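Local structure of arabinan endo-1,5-alpha-l-arabinosidase A (Cellvibrio cellulosa, 1GYH) at residues R122-A127 / L175-L180. The protein hydrolyses the alpha-1,5-linked arabinofuranosyl chains of plant cell-wall arabinan, releasing almost exclusively arabinotriose. Numbering follows the deposited sequence.
Sequences RDLWNA and LERSVL
The two irregular loops come no nearer than 8.7 Å between the CA atoms of L124 and V179, and the close contacts are between side chains. L124 points at the facing loop and is the one residue of 122-127 that touches it. Its CD1 lies over one face of the R177 guanidinium, 4.0 Å from NE, while CD2 meets V179 CG1 at 4.2 Å; the leucine fork thus reaches both the arginine and the valine. R177 gets there by stretching out: CG is anti to the backbone N (chi1 -178°) and the chain stays extended as far as NE, which carries the flat group up to the leucine. The polar end is held from its own loop, where NH1 donates to the carbonyl oxygen of Q185. Just beyond R177, S178 OG accepts from the backbone N of L180 at 3.1 Å, an ST turn that bends the chain around V179.

Within 122-127, R122 grips the D123 carboxylate side-on through NE and NH2, with NH2 3.0 Å from OD2, and OD2 also takes the backbone N of V119. D123 CB in turn sits 3.6 Å above the centre of the W125 ring. N126, a probable substrate-binding residue, follows directly, its OD1 hydrogen-bonded to S90 OG. The small surface contact therefore joins two loops between successive sheets of the five-bladed beta-propeller of family 43, one running from strand 110-118 to 131-134, the other from 169-173 to 191-199.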
# COMPACT_ATOMS: atom_id res chain seq x y z
N ARG A 122 7.30 23.12 2.16
CA ARG A 122 8.36 22.62 3.03
C ARG A 122 8.90 21.29 2.46
O ARG A 122 10.12 21.14 2.25
CB ARG A 122 7.89 22.40 4.45
CG ARG A 122 9.06 22.01 5.45
CD ARG A 122 8.57 21.67 6.88
NE ARG A 122 7.96 20.33 6.92
CZ ARG A 122 7.28 19.80 7.95
NH1 ARG A 122 7.12 20.49 9.09
NH2 ARG A 122 6.80 18.56 7.86
N ASP A 123 7.99 20.36 2.18
CA ASP A 123 8.36 18.98 1.76
C ASP A 123 8.08 18.66 0.30
O ASP A 123 6.98 18.83 -0.17
CB ASP A 123 7.65 17.96 2.65
CG ASP A 123 7.78 18.27 4.11
OD1 ASP A 123 8.95 18.40 4.64
OD2 ASP A 123 6.77 18.41 4.82
N LEU A 124 9.09 18.13 -0.40
CA LEU A 124 8.93 17.63 -1.76
C LEU A 124 8.57 16.12 -1.80
O LEU A 124 9.12 15.33 -2.56
CB LEU A 124 10.16 17.99 -2.59
CG LEU A 124 9.83 18.47 -4.00
CD1 LEU A 124 8.87 19.68 -3.99
CD2 LEU A 124 11.08 18.86 -4.74
N TRP A 125 7.61 15.76 -0.96
CA TRP A 125 7.02 14.43 -0.96
C TRP A 125 5.61 14.56 -0.40
O TRP A 125 5.25 15.62 0.16
CB TRP A 125 7.86 13.44 -0.11
CG TRP A 125 8.58 14.03 1.12
CD1 TRP A 125 9.85 14.54 1.16
CD2 TRP A 125 8.08 14.12 2.46
NE1 TRP A 125 10.16 14.96 2.43
CE2 TRP A 125 9.09 14.72 3.25
CE3 TRP A 125 6.88 13.80 3.08
CZ2 TRP A 125 8.91 14.98 4.61
CZ3 TRP A 125 6.72 14.05 4.44
CH2 TRP A 125 7.71 14.65 5.17
N ASN A 126 4.87 13.45 -0.47
CA ASN A 126 3.48 13.37 -0.07
C ASN A 126 3.33 12.20 0.94
O ASN A 126 3.61 11.05 0.59
CB ASN A 126 2.58 13.16 -1.30
CG ASN A 126 1.10 13.33 -0.99
OD1 ASN A 126 0.73 13.74 0.12
ND2 ASN A 126 0.24 12.99 -1.95
N ALA A 127 2.93 12.53 2.17
CA ALA A 127 2.78 11.58 3.26
C ALA A 127 1.48 10.77 3.18
O ALA A 127 0.55 10.97 3.97
CB ALA A 127 2.90 12.30 4.58
N LEU A 175 10.86 9.61 -10.14
CA LEU A 175 10.81 9.98 -11.54
C LEU A 175 11.09 11.50 -11.69
O LEU A 175 11.13 12.22 -10.69
CB LEU A 175 9.48 9.62 -12.15
CG LEU A 175 9.13 8.13 -12.19
CD1 LEU A 175 7.65 7.89 -12.54
CD2 LEU A 175 10.02 7.46 -13.23
N GLU A 176 11.32 11.95 -12.93
CA GLU A 176 11.91 13.28 -13.18
C GLU A 176 10.97 14.38 -12.65
O GLU A 176 9.76 14.25 -12.75
CB GLU A 176 12.18 13.49 -14.66
CG GLU A 176 12.89 14.81 -15.03
CD GLU A 176 14.24 14.96 -14.37
OE1 GLU A 176 15.23 14.41 -14.92
OE2 GLU A 176 14.33 15.63 -13.31
N ARG A 177 11.58 15.41 -12.07
CA ARG A 177 10.94 16.68 -11.64
C ARG A 177 12.00 17.74 -11.39
O ARG A 177 13.01 17.50 -10.71
CB ARG A 177 10.14 16.46 -10.35
CG ARG A 177 9.39 17.75 -9.85
CD ARG A 177 9.12 17.78 -8.34
NE ARG A 177 8.36 18.97 -7.90
CZ ARG A 177 7.03 19.02 -7.71
NH1 ARG A 177 6.25 17.97 -7.95
NH2 ARG A 177 6.47 20.14 -7.30
N SER A 178 11.78 18.92 -11.94
CA SER A 178 12.62 20.08 -11.67
C SER A 178 12.10 20.78 -10.43
O SER A 178 10.86 20.87 -10.24
CB SER A 178 12.55 21.07 -12.85
OG SER A 178 13.05 22.34 -12.47
N VAL A 179 13.00 21.25 -9.57
CA VAL A 179 12.57 21.98 -8.37
C VAL A 179 11.98 23.36 -8.67
O VAL A 179 11.41 23.98 -7.78
CB VAL A 179 13.67 22.15 -7.31
CG1 VAL A 179 14.19 20.74 -6.90
CG2 VAL A 179 14.74 23.07 -7.76
N LEU A 180 12.14 23.83 -9.91
CA LEU A 180 11.53 25.10 -10.35
C LEU A 180 10.02 25.00 -10.53
O LEU A 180 9.34 26.02 -10.63
CB LEU A 180 12.20 25.62 -11.62
CG LEU A 180 13.71 25.82 -11.50
CD1 LEU A 180 14.24 26.45 -12.78
CD2 LEU A 180 14.12 26.63 -10.24